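Local coordinates for Can2 (PDB 7BDV), which is a dual-specificity nuclease that binds the second messenger cyclic tetra-adenylate through CARF domains and potentiates type III CRISPR defence, at residues V15-D20 / K99-A104; P34-L39 / E85-A90; A104-F109 / R114-V119. All blocks are in the same frame, centred on the assembly; numbering follows the deposited sequence.

Contact 1: V15-D20 / K99-A104. With nucleotides of chain E.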
loop_
_atom_site.group_PDB
_atom_site.type_symbol
_atom_site.label_atom_id
_atom_site.label_comp_id
_atom_site.label_asym_id
_atom_site.label_seq_id
_atom_site.Cartn_x
_atom_site.Cartn_y
_atom_site.Cartn_z
ATOM N N VAL A 15 -25.028 -9.454 -13.139
ATOM C CA VAL A 15 -23.850 -9.278 -14.026
ATOM C C VAL A 15 -22.832 -8.417 -13.282
ATOM O O VAL A 15 -23.182 -7.267 -12.890
ATOM C CB VAL A 15 -24.239 -8.675 -15.381
ATOM C CG1 VAL A 15 -23.033 -8.446 -16.280
ATOM C CG2 VAL A 15 -25.286 -9.528 -16.082
ATOM N N CYS A 16 -21.621 -8.918 -13.083
ATOM C CA CYS A 16 -20.594 -8.080 -12.431
ATOM C C CYS A 16 -19.264 -8.126 -13.170
ATOM O O CYS A 16 -18.975 -9.081 -13.943
ATOM C CB CYS A 16 -20.518 -8.333 -10.939
ATOM S SG CYS A 16 -20.424 -10.070 -10.505
ATOM N N LEU A 17 -18.513 -7.041 -12.996
ATOM C CA LEU A 17 -17.234 -6.800 -13.714
ATOM C C LEU A 17 -16.114 -7.083 -12.726
ATOM O O LEU A 17 -16.020 -6.322 -11.752
ATOM C CB LEU A 17 -17.191 -5.334 -14.175
ATOM C CG LEU A 17 -18.063 -4.960 -15.359
ATOM C CD1 LEU A 17 -19.502 -5.368 -15.144
ATOM C CD2 LEU A 17 -17.988 -3.466 -15.612
ATOM N N LEU A 18 -15.262 -8.082 -12.973
ATOM C CA LEU A 18 -14.208 -8.483 -12.015
ATOM C C LEU A 18 -12.967 -7.596 -12.199
ATOM O O LEU A 18 -12.605 -7.273 -13.343
ATOM C CB LEU A 18 -13.844 -9.952 -12.219
ATOM C CG LEU A 18 -14.984 -10.935 -11.944
ATOM C CD1 LEU A 18 -14.439 -12.335 -11.692
ATOM C CD2 LEU A 18 -15.832 -10.503 -10.754
ATOM N N SER A 19 -12.286 -7.324 -11.099
ATOM C CA SER A 19 -11.161 -6.360 -11.024
ATOM C C SER A 19 -10.397 -6.599 -9.732
ATOM O O SER A 19 -10.740 -7.610 -9.014
ATOM C CB SER A 19 -11.696 -4.947 -11.159
ATOM O OG SER A 19 -12.592 -4.619 -10.135
ATOM N N ASP A 20 -9.403 -5.758 -9.402
ATOM C CA ASP A 20 -8.589 -5.960 -8.176
ATOM C C ASP A 20 -9.460 -6.228 -6.957
ATOM O O ASP A 20 -9.037 -7.075 -6.130
ATOM C CB ASP A 20 -7.667 -4.778 -7.870
ATOM C CG ASP A 20 -6.518 -4.666 -8.852
ATOM O OD1 ASP A 20 -5.759 -5.661 -8.981
ATOM O OD2 ASP A 20 -6.423 -3.604 -9.517
ATOM N N LYS A 99 -13.138 1.900 -16.030
ATOM C CA LYS A 99 -14.203 2.815 -16.485
ATOM C C LYS A 99 -14.687 2.427 -17.891
ATOM O O LYS A 99 -15.854 2.622 -18.140
ATOM C CB LYS A 99 -13.731 4.263 -16.383
ATOM C CG LYS A 99 -13.555 4.687 -14.942
ATOM C CD LYS A 99 -13.226 6.122 -14.828
ATOM C CE LYS A 99 -13.205 6.519 -13.378
ATOM N NZ LYS A 99 -11.828 6.442 -12.895
ATOM N N ILE A 100 -13.848 1.910 -18.775
ATOM C CA ILE A 100 -14.274 1.514 -20.152
ATOM C C ILE A 100 -15.290 0.373 -20.017
ATOM O O ILE A 100 -16.370 0.458 -20.568
ATOM C CB ILE A 100 -13.066 1.152 -21.035
ATOM C CG1 ILE A 100 -12.108 2.323 -21.297
ATOM C CG2 ILE A 100 -13.513 0.487 -22.322
ATOM C CD1 ILE A 100 -12.752 3.676 -21.395
HETATM N N MSE A 101 -14.959 -0.670 -19.254
HETATM C CA MSE A 101 -15.858 -1.803 -19.027
HETATM C C MSE A 101 -17.186 -1.283 -18.485
HETATM O O MSE A 101 -18.264 -1.603 -18.999
HETATM C CB MSE A 101 -15.221 -2.792 -18.038
HETATM C CG MSE A 101 -14.002 -3.542 -18.576
HETATM SE SE MSE A 101 -12.970 -4.554 -17.271
HETATM C CE MSE A 101 -14.396 -5.850 -16.603
ATOM N N ALA A 102 -17.090 -0.468 -17.416
ATOM C CA ALA A 102 -18.247 0.018 -16.708
ATOM C C ALA A 102 -19.074 0.933 -17.606
ATOM O O ALA A 102 -20.295 0.787 -17.574
ATOM C CB ALA A 102 -17.843 0.723 -15.427
ATOM N N LEU A 103 -18.463 1.873 -18.341
ATOM C CA LEU A 103 -19.220 2.785 -19.240
ATOM C C LEU A 103 -19.976 1.963 -20.304
ATOM O O LEU A 103 -21.134 2.275 -20.593
ATOM C CB LEU A 103 -18.271 3.776 -19.918
ATOM C CG LEU A 103 -17.678 4.856 -19.005
ATOM C CD1 LEU A 103 -16.498 5.542 -19.673
ATOM C CD2 LEU A 103 -18.728 5.885 -18.646
ATOM N N ALA A 104 -19.335 0.957 -20.889
ATOM C CA ALA A 104 -19.902 0.115 -21.969
ATOM C C ALA A 104 -21.156 -0.586 -21.445
ATOM O O ALA A 104 -22.202 -0.504 -22.105
ATOM C CB ALA A 104 -18.866 -0.867 -22.437
ATOM P P A E 4 -10.106 3.302 -14.000
ATOM O OP1 A E 4 -10.563 3.115 -15.401
ATOM O OP2 A E 4 -10.746 3.906 -12.799
ATOM O "O5'" A E 4 -9.889 1.742 -13.693
ATOM C "C5'" A E 4 -9.537 1.296 -12.408
ATOM C "C4'" A E 4 -10.185 -0.057 -12.238
ATOM O "O4'" A E 4 -9.804 -0.920 -13.355
ATOM C "C3'" A E 4 -9.762 -0.791 -10.972
ATOM O "O3'" A E 4 -10.949 -1.360 -10.398
ATOM C "C2'" A E 4 -8.773 -1.825 -11.504
ATOM O "O2'" A E 4 -8.567 -2.930 -10.647
ATOM C "C1'" A E 4 -9.421 -2.174 -12.839
ATOM N N9 A E 4 -8.557 -2.817 -13.803
ATOM C C8 A E 4 -7.279 -2.416 -14.211
ATOM N N7 A E 4 -6.776 -3.226 -15.126
ATOM C C5 A E 4 -7.748 -4.211 -15.308
ATOM C C6 A E 4 -7.796 -5.370 -16.117
ATOM N N6 A E 4 -6.803 -5.720 -16.921
ATOM N N1 A E 4 -8.903 -6.169 -16.052
ATOM C C2 A E 4 -9.878 -5.809 -15.204
ATOM N N3 A E 4 -9.948 -4.737 -14.403
ATOM C C4 A E 4 -8.835 -3.977 -14.492
ATOM P P A E 1 -11.046 -1.668 -8.842
ATOM O OP1 A E 1 -11.169 -3.155 -8.562
ATOM O OP2 A E 1 -9.984 -1.065 -7.937
ATOM O "O5'" A E 1 -12.451 -0.970 -8.589
ATOM C "C5'" A E 1 -13.055 -1.175 -7.316
ATOM C "C4'" A E 1 -14.157 -0.175 -7.185
ATOM O "O4'" A E 1 -15.024 -0.600 -6.114
ATOM C "C3'" A E 1 -13.723 1.243 -6.798
ATOM O "O3'" A E 1 -14.753 2.123 -7.137
ATOM C "C2'" A E 1 -13.756 1.177 -5.283
ATOM O "O2'" A E 1 -13.875 2.469 -4.732
ATOM C "C1'" A E 1 -15.063 0.398 -5.122
ATOM N N9 A E 1 -15.317 -0.276 -3.891
ATOM C C8 A E 1 -16.538 -0.342 -3.285
ATOM N N7 A E 1 -16.529 -1.049 -2.190
ATOM C C5 A E 1 -15.232 -1.500 -2.089
ATOM C C6 A E 1 -14.593 -2.316 -1.145
ATOM N N6 A E 1 -15.200 -2.847 -0.092
ATOM N N1 A E 1 -13.295 -2.592 -1.357
ATOM C C2 A E 1 -12.686 -2.068 -2.417
ATOM N N3 A E 1 -13.162 -1.269 -3.340
ATOM C C4 A E 1 -14.469 -1.039 -3.140
#
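The cyclic tetra-adenylate site of the CARF domain forms where the end of strand 13-17 meets the start of helix 99-111, with Leu17 wedged against Met101 and Ala102. Leu17 CD2 rests on the helix backbone, 3.6 Å from Ala102 N. Met101, a selenomethionine, runs past Leu17 in the opposite direction, and the bend at its last torsion (chi3 60°) turns CE back to 3.7 Å from Leu17 CB. Its SE lies 3.9 Å from C2 of the adenine of A4 of chain E, so one side chain touches both strand and ligand. Polar groups flank this buried patch. Beyond the strand, Ser19 OG donates to OP1 of A1 of chain E at 2.6 Å. Asp20 grips the ribose twice: its N donates to O2' of A4 of chain E in a slightly bent bond (160°), and the same O2' donates to Asp20 OD2 at 2.5 Å. On the helix side, Lys99 N donates almost straight (174°) to OP1 of A4 of chain E. Lys99 NZ, at the end of the side chain, bonds OP2 of the same phosphate at 2.8 Å. It also reaches the Thr95 and Gly97 carbonyls of the second subunit. Holding a phosphate at a helix N terminus, beyond the C-terminal end of a parallel strand, is characteristic of ligand sites in Rossmann-like folds such as CARF.

Contact 2: P34-L39 / E85-A90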
loop_
_atom_site.group_PDB
_atom_site.type_symbol
_atom_site.label_atom_id
_atom_site.label_comp_id
_atom_site.label_asym_id
_atom_site.label_seq_id
_atom_site.Cartn_x
_atom_site.Cartn_y
_atom_site.Cartn_z
ATOM N N PRO A 34 -28.607 -14.488 -5.771
ATOM C CA PRO A 34 -29.381 -14.434 -7.003
ATOM C C PRO A 34 -29.407 -15.815 -7.667
ATOM O O PRO A 34 -28.771 -16.689 -7.183
ATOM C CB PRO A 34 -28.602 -13.415 -7.843
ATOM C CG PRO A 34 -27.175 -13.661 -7.442
ATOM C CD PRO A 34 -27.205 -14.091 -5.992
ATOM N N GLN A 35 -30.178 -15.976 -8.737
ATOM C CA GLN A 35 -30.386 -17.306 -9.380
ATOM C C GLN A 35 -29.165 -17.639 -10.232
ATOM O O GLN A 35 -28.724 -18.796 -10.224
ATOM C CB GLN A 35 -31.682 -17.269 -10.176
ATOM C CG GLN A 35 -32.854 -16.909 -9.288
ATOM C CD GLN A 35 -34.145 -17.028 -10.049
ATOM O OE1 GLN A 35 -34.880 -16.052 -10.196
ATOM N NE2 GLN A 35 -34.385 -18.219 -10.575
ATOM N N ARG A 36 -28.618 -16.615 -10.894
ATOM C CA ARG A 36 -27.499 -16.710 -11.852
ATOM C C ARG A 36 -26.576 -15.504 -11.657
ATOM O O ARG A 36 -27.099 -14.387 -11.513
ATOM C CB ARG A 36 -28.050 -16.724 -13.273
ATOM C CG ARG A 36 -27.083 -17.225 -14.327
ATOM C CD ARG A 36 -27.695 -17.424 -15.707
ATOM N NE ARG A 36 -29.019 -16.834 -15.768
ATOM C CZ ARG A 36 -30.178 -17.484 -15.651
ATOM N NH1 ARG A 36 -30.210 -18.787 -15.464
ATOM N NH2 ARG A 36 -31.301 -16.791 -15.681
ATOM N N VAL A 37 -25.273 -15.725 -11.672
ATOM C CA VAL A 37 -24.244 -14.648 -11.739
ATOM C C VAL A 37 -23.472 -14.799 -13.052
ATOM O O VAL A 37 -23.003 -15.918 -13.336
ATOM C CB VAL A 37 -23.310 -14.727 -10.527
ATOM C CG1 VAL A 37 -22.167 -13.717 -10.620
ATOM C CG2 VAL A 37 -24.073 -14.595 -9.229
ATOM N N ILE A 38 -23.394 -13.733 -13.851
ATOM C CA ILE A 38 -22.489 -13.616 -15.031
ATOM C C ILE A 38 -21.267 -12.798 -14.597
ATOM O O ILE A 38 -21.442 -11.596 -14.281
ATOM C CB ILE A 38 -23.205 -13.028 -16.253
ATOM C CG1 ILE A 38 -24.359 -13.948 -16.687
ATOM C CG2 ILE A 38 -22.257 -12.814 -17.433
ATOM C CD1 ILE A 38 -25.276 -13.333 -17.667
ATOM N N LEU A 39 -20.097 -13.431 -14.573
ATOM C CA LEU A 39 -18.798 -12.785 -14.223
ATOM C C LEU A 39 -18.081 -12.378 -15.526
ATOM O O LEU A 39 -17.753 -13.255 -16.344
ATOM C CB LEU A 39 -17.942 -13.756 -13.411
ATOM C CG LEU A 39 -18.567 -14.331 -12.141
ATOM C CD1 LEU A 39 -17.629 -15.333 -11.496
ATOM C CD2 LEU A 39 -18.926 -13.230 -11.160
ATOM N N GLU A 85 -29.924 -10.155 -24.564
ATOM C CA GLU A 85 -30.730 -10.986 -25.513
ATOM C C GLU A 85 -31.085 -12.311 -24.827
ATOM O O GLU A 85 -32.284 -12.656 -24.823
ATOM C CB GLU A 85 -29.973 -11.189 -26.830
ATOM C CG GLU A 85 -30.506 -12.303 -27.728
ATOM C CD GLU A 85 -29.647 -13.562 -27.753
ATOM O OE2 GLU A 85 -30.209 -14.677 -27.866
ATOM N N GLN A 86 -30.100 -12.979 -24.212
ATOM C CA GLN A 86 -30.263 -14.326 -23.594
ATOM C C GLN A 86 -30.925 -14.232 -22.214
ATOM O O GLN A 86 -31.676 -15.158 -21.847
ATOM C CB GLN A 86 -28.916 -15.035 -23.459
ATOM C CG GLN A 86 -29.080 -16.534 -23.251
ATOM C CD GLN A 86 -27.768 -17.249 -23.076
ATOM O OE1 GLN A 86 -26.699 -16.711 -23.357
ATOM N NE2 GLN A 86 -27.852 -18.480 -22.598
ATOM N N PHE A 87 -30.642 -13.170 -21.451
ATOM C CA PHE A 87 -31.199 -12.935 -20.094
ATOM C C PHE A 87 -31.730 -11.507 -20.035
ATOM O O PHE A 87 -31.027 -10.589 -19.592
ATOM C CB PHE A 87 -30.140 -13.174 -19.019
ATOM C CG PHE A 87 -29.399 -14.478 -19.134
ATOM C CD1 PHE A 87 -30.001 -15.674 -18.768
ATOM C CD2 PHE A 87 -28.108 -14.516 -19.640
ATOM C CE1 PHE A 87 -29.315 -16.878 -18.889
ATOM C CE2 PHE A 87 -27.435 -15.724 -19.763
ATOM C CZ PHE A 87 -28.034 -16.894 -19.367
ATOM N N PRO A 88 -32.971 -11.270 -20.513
ATOM C CA PRO A 88 -33.540 -9.917 -20.543
ATOM C C PRO A 88 -33.815 -9.296 -19.164
ATOM O O PRO A 88 -33.928 -8.092 -19.097
ATOM C CB PRO A 88 -34.849 -10.106 -21.331
ATOM C CG PRO A 88 -35.199 -11.562 -21.099
ATOM C CD PRO A 88 -33.875 -12.277 -21.092
ATOM N N ASN A 89 -33.897 -10.115 -18.108
ATOM C CA ASN A 89 -34.184 -9.666 -16.723
ATOM C C ASN A 89 -32.873 -9.486 -15.935
ATOM O O ASN A 89 -32.907 -9.576 -14.705
ATOM C CB ASN A 89 -35.134 -10.643 -16.022
ATOM C CG ASN A 89 -36.404 -10.885 -16.813
ATOM O OD1 ASN A 89 -36.690 -12.014 -17.224
ATOM N ND2 ASN A 89 -37.149 -9.822 -17.075
ATOM N N ALA A 90 -31.751 -9.231 -16.614
ATOM C CA ALA A 90 -30.421 -9.107 -15.998
ATOM C C ALA A 90 -30.413 -7.842 -15.127
ATOM O O ALA A 90 -31.115 -6.892 -15.481
ATOM C CB ALA A 90 -29.397 -9.070 -17.089
#
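Charged and aromatic groups meet first: the guanidinium of Arg36 lies nearly parallel to the ring of Phe87, their planes 19° apart. Phe87 CE1 sits over one face of the guanidinium, displaced toward its rim, and the closest pair is Arg36 NE and Phe87 CE1 at 3.1 Å. Arg36 CD adds an apolar touch, 3.6 Å from the same Phe87 CE1, while Arg36 NH2 comes within 3.5 Å of Phe87 CD1. The first torsion of Arg36 sets CG anti to the backbone N (chi1 -163°), and a nearly eclipsed kink about CG-CD (chi3 11°) turns the flat end along the ring. The polar end is anchored by neighbours: NE donates to Thr13 OG1, and NH1 forms a salt bridge with Glu62, on the strands that flank 36-41 in the sheet.

These partners belong to the Rossmann-like CARF core, in which helix 73-86 packs against the parallel part of the sheet. Phe87 is the first residue to leave helical geometry, and it starts a type I turn to Ala90, which leads on toward strand 90-93; the turn's bond from Ala90 N to Phe87 O is weak.

Apolar contact comes from Ile38, two residues along the strand from Arg36. Its CD1 comes in obliquely from the same side of the ring plane as Arg36 NE, but at the CD2 and CE2 atoms, 3.6 Å from Phe87 CD2. Gln86 CG lies over the opposite face, so the ring is held between its own helix end and the strand, and Phe87 also touches Thr13.

Contact 3: A104-F109 / R114-V119. With nucleotides of chain E.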
loop_
_atom_site.group_PDB
_atom_site.type_symbol
_atom_site.label_atom_id
_atom_site.label_comp_id
_atom_site.label_asym_id
_atom_site.label_seq_id
_atom_site.Cartn_x
_atom_site.Cartn_y
_atom_site.Cartn_z
ATOM N N ALA A 104 -19.335 0.957 -20.889
ATOM C CA ALA A 104 -19.902 0.115 -21.969
ATOM C C ALA A 104 -21.156 -0.586 -21.445
ATOM O O ALA A 104 -22.202 -0.504 -22.105
ATOM C CB ALA A 104 -18.866 -0.867 -22.437
ATOM N N ALA A 105 -21.050 -1.218 -20.283
ATOM C CA ALA A 105 -22.114 -2.053 -19.681
ATOM C C ALA A 105 -23.243 -1.146 -19.209
ATOM O O ALA A 105 -24.396 -1.428 -19.493
ATOM C CB ALA A 105 -21.527 -2.902 -18.575
ATOM N N PHE A 106 -22.925 -0.056 -18.510
ATOM C CA PHE A 106 -23.928 0.947 -18.096
ATOM C C PHE A 106 -24.780 1.353 -19.299
ATOM O O PHE A 106 -26.031 1.278 -19.216
ATOM C CB PHE A 106 -23.249 2.164 -17.471
ATOM C CG PHE A 106 -24.210 3.122 -16.848
ATOM C CD1 PHE A 106 -24.699 2.911 -15.567
ATOM C CD2 PHE A 106 -24.597 4.257 -17.526
ATOM C CE1 PHE A 106 -25.555 3.830 -14.981
ATOM C CE2 PHE A 106 -25.430 5.191 -16.924
ATOM C CZ PHE A 106 -25.921 4.968 -15.661
ATOM N N ASP A 107 -24.129 1.767 -20.388
ATOM C CA ASP A 107 -24.792 2.257 -21.622
ATOM C C ASP A 107 -25.867 1.264 -22.111
ATOM O O ASP A 107 -26.982 1.714 -22.412
ATOM C CB ASP A 107 -23.768 2.518 -22.728
ATOM C CG ASP A 107 -24.404 3.105 -23.977
ATOM O OD1 ASP A 107 -24.686 4.322 -23.980
ATOM O OD2 ASP A 107 -24.641 2.328 -24.939
ATOM N N ARG A 108 -25.544 -0.023 -22.223
ATOM C CA ARG A 108 -26.462 -1.049 -22.794
ATOM C C ARG A 108 -27.556 -1.401 -21.779
ATOM O O ARG A 108 -28.692 -1.640 -22.205
ATOM C CB ARG A 108 -25.705 -2.317 -23.187
ATOM C CG ARG A 108 -24.599 -2.099 -24.205
ATOM C CD ARG A 108 -24.927 -1.053 -25.260
ATOM N NE ARG A 108 -26.111 -1.425 -26.012
ATOM C CZ ARG A 108 -26.886 -0.589 -26.696
ATOM N NH1 ARG A 108 -26.633 0.712 -26.720
ATOM N NH2 ARG A 108 -27.932 -1.062 -27.349
ATOM N N PHE A 109 -27.236 -1.420 -20.481
ATOM C CA PHE A 109 -28.211 -1.721 -19.408
ATOM C C PHE A 109 -29.179 -0.542 -19.256
ATOM O O PHE A 109 -30.378 -0.785 -19.046
ATOM C CB PHE A 109 -27.496 -2.120 -18.120
ATOM C CG PHE A 109 -27.166 -3.586 -18.055
ATOM C CD1 PHE A 109 -26.099 -4.099 -18.755
ATOM C CD2 PHE A 109 -27.912 -4.433 -17.262
ATOM C CE1 PHE A 109 -25.788 -5.453 -18.682
ATOM C CE2 PHE A 109 -27.621 -5.785 -17.203
ATOM C CZ PHE A 109 -26.552 -6.287 -17.897
ATOM N N ARG A 114 -32.799 -1.426 -17.579
ATOM C CA ARG A 114 -32.458 -2.465 -16.576
ATOM C C ARG A 114 -32.023 -1.799 -15.273
ATOM O O ARG A 114 -31.501 -0.681 -15.275
ATOM C CB ARG A 114 -31.348 -3.377 -17.095
ATOM C CG ARG A 114 -31.635 -4.093 -18.407
ATOM C CD ARG A 114 -32.948 -4.864 -18.469
ATOM N NE ARG A 114 -33.164 -5.689 -17.305
ATOM C CZ ARG A 114 -34.310 -5.861 -16.666
ATOM N NH1 ARG A 114 -35.420 -5.293 -17.111
ATOM N NH2 ARG A 114 -34.321 -6.660 -15.615
ATOM N N PRO A 115 -32.236 -2.481 -14.128
ATOM C CA PRO A 115 -31.669 -2.058 -12.858
ATOM C C PRO A 115 -30.128 -2.092 -12.858
ATOM O O PRO A 115 -29.496 -3.017 -13.382
ATOM C CB PRO A 115 -32.200 -3.041 -11.810
ATOM C CG PRO A 115 -33.234 -3.897 -12.528
ATOM C CD PRO A 115 -33.047 -3.695 -14.011
ATOM N N ILE A 116 -29.541 -1.071 -12.246
ATOM C CA ILE A 116 -28.067 -0.908 -12.159
ATOM C C ILE A 116 -27.748 -0.466 -10.736
ATOM O O ILE A 116 -28.254 0.580 -10.320
ATOM C CB ILE A 116 -27.525 0.088 -13.200
ATOM C CG1 ILE A 116 -27.893 -0.303 -14.626
ATOM C CG2 ILE A 116 -26.013 0.207 -13.033
ATOM C CD1 ILE A 116 -27.677 0.812 -15.661
ATOM N N ILE A 117 -26.922 -1.241 -10.038
ATOM C CA ILE A 117 -26.517 -0.968 -8.643
ATOM C C ILE A 117 -25.030 -0.587 -8.609
ATOM O O ILE A 117 -24.275 -1.005 -9.475
ATOM C CB ILE A 117 -26.835 -2.171 -7.756
ATOM C CG1 ILE A 117 -25.891 -3.349 -8.018
ATOM C CG2 ILE A 117 -28.298 -2.560 -7.915
ATOM C CD1 ILE A 117 -25.949 -4.401 -6.946
ATOM N N TYR A 118 -24.668 0.209 -7.609
ATOM C CA TYR A 118 -23.284 0.625 -7.323
ATOM C C TYR A 118 -23.116 0.587 -5.807
ATOM O O TYR A 118 -23.988 1.101 -5.108
ATOM C CB TYR A 118 -23.013 2.005 -7.921
ATOM C CG TYR A 118 -21.635 2.524 -7.602
ATOM C CD1 TYR A 118 -21.376 3.162 -6.396
ATOM C CD2 TYR A 118 -20.588 2.379 -8.502
ATOM C CE1 TYR A 118 -20.100 3.628 -6.098
ATOM C CE2 TYR A 118 -19.304 2.825 -8.204
ATOM C CZ TYR A 118 -19.077 3.478 -7.006
ATOM O OH TYR A 118 -17.819 3.902 -6.703
ATOM N N VAL A 119 -22.040 -0.051 -5.326
ATOM C CA VAL A 119 -21.767 -0.271 -3.898
ATOM C C VAL A 119 -20.843 0.835 -3.398
ATOM O O VAL A 119 -19.713 0.867 -3.839
ATOM C CB VAL A 119 -21.187 -1.655 -3.607
ATOM C CG1 VAL A 119 -20.904 -1.767 -2.140
ATOM C CG2 VAL A 119 -22.149 -2.763 -4.026
ATOM P P A E 2 -14.697 3.097 -8.423
ATOM O OP1 A E 2 -16.062 3.672 -8.516
ATOM O OP2 A E 2 -13.923 2.609 -9.604
ATOM O "O5'" A E 2 -13.865 4.341 -7.843
ATOM C "C5'" A E 2 -12.452 4.190 -7.665
ATOM C "C4'" A E 2 -11.852 5.538 -8.000
ATOM O "O4'" A E 2 -12.535 6.527 -7.186
ATOM C "C3'" A E 2 -10.365 5.752 -7.740
ATOM O "O3'" A E 2 -9.791 6.576 -8.806
ATOM C "C2'" A E 2 -10.386 6.482 -6.396
ATOM O "O2'" A E 2 -9.279 7.327 -6.114
ATOM C "C1'" A E 2 -11.588 7.373 -6.597
ATOM N N9 A E 2 -12.175 7.933 -5.412
ATOM C C8 A E 2 -12.594 7.254 -4.277
ATOM N N7 A E 2 -13.097 8.070 -3.380
ATOM C C5 A E 2 -12.983 9.335 -3.952
ATOM C C6 A E 2 -13.323 10.606 -3.484
ATOM N N6 A E 2 -13.841 10.786 -2.290
ATOM N N1 A E 2 -13.108 11.681 -4.289
ATOM C C2 A E 2 -12.546 11.458 -5.488
ATOM N N3 A E 2 -12.183 10.293 -6.040
ATOM C C4 A E 2 -12.426 9.264 -5.202
#
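The polar bond that joins segments 104-109 and 114-119 runs from Arg114 N to Phe109 O, 2.9 Å long, and closes the turn between helix 99-111 and strand 116-120. Beside it, Phe109 CD2 lies 3.6 Å from Arg114 CB. The arginine then folds back through its second and third torsions (chi2 -52°, chi3 -47°), bringing Pro115 CD over one face of its guanidinium, while NE donates to Ala90 O. Further along, Ile116 carries the apolar contact. Its CD1 reaches Phe106 CD1 at 3.6 Å, the two side chains crossing at about a right angle, and Phe109 CB at 3.8 Å. CG2 of Ile116 also touches the Phe106 ring, which packs on Leu103 of the second subunit.

Asp107, whose CB points away from the strand, accepts at OD2 from Arg108 NH1 at 3.1 Å, in a salt bridge lying in the guanidinium plane, and from Gln77. Arg108 NE pairs with Asp81, tying this turn of helix to helix 73-86. Two residues beyond Ile116 on the strand, Tyr118 OH donates to OP1 of A2 of chain E at 2.5 Å, the phosphate oxygen lying in the plane of the ring. The beta-alpha-beta unit thus has an apolar seam between helix and strand, with a hydroxyl two residues further along that would bind the ligand's phosphate oxygen by hydrogen bonding and not by charge.

Overall arrangement
From the N terminus, strand 13-17 lies at the centre of the parallel part of the CARF sheet, and contact 1 closes a loop of 78 residues from it to helix 99-111. Contact 2 is nested inside that loop and joins neighbouring strand 36-41 to the turn that follows helix 73-86; a probable hydrogen bond from Cys16 N to Ile38 O joins the two contacts. Contact 3 follows in series and closes a much tighter turn from the same helix as contact 1 into strand 116-120, with Ala104 shared by both. Val15 meets Phe109 between contacts 1 and 3, and Ala90 meets Phe109 between contacts 2 and 3. Contacts 1 and 3 reach ligand and second subunit.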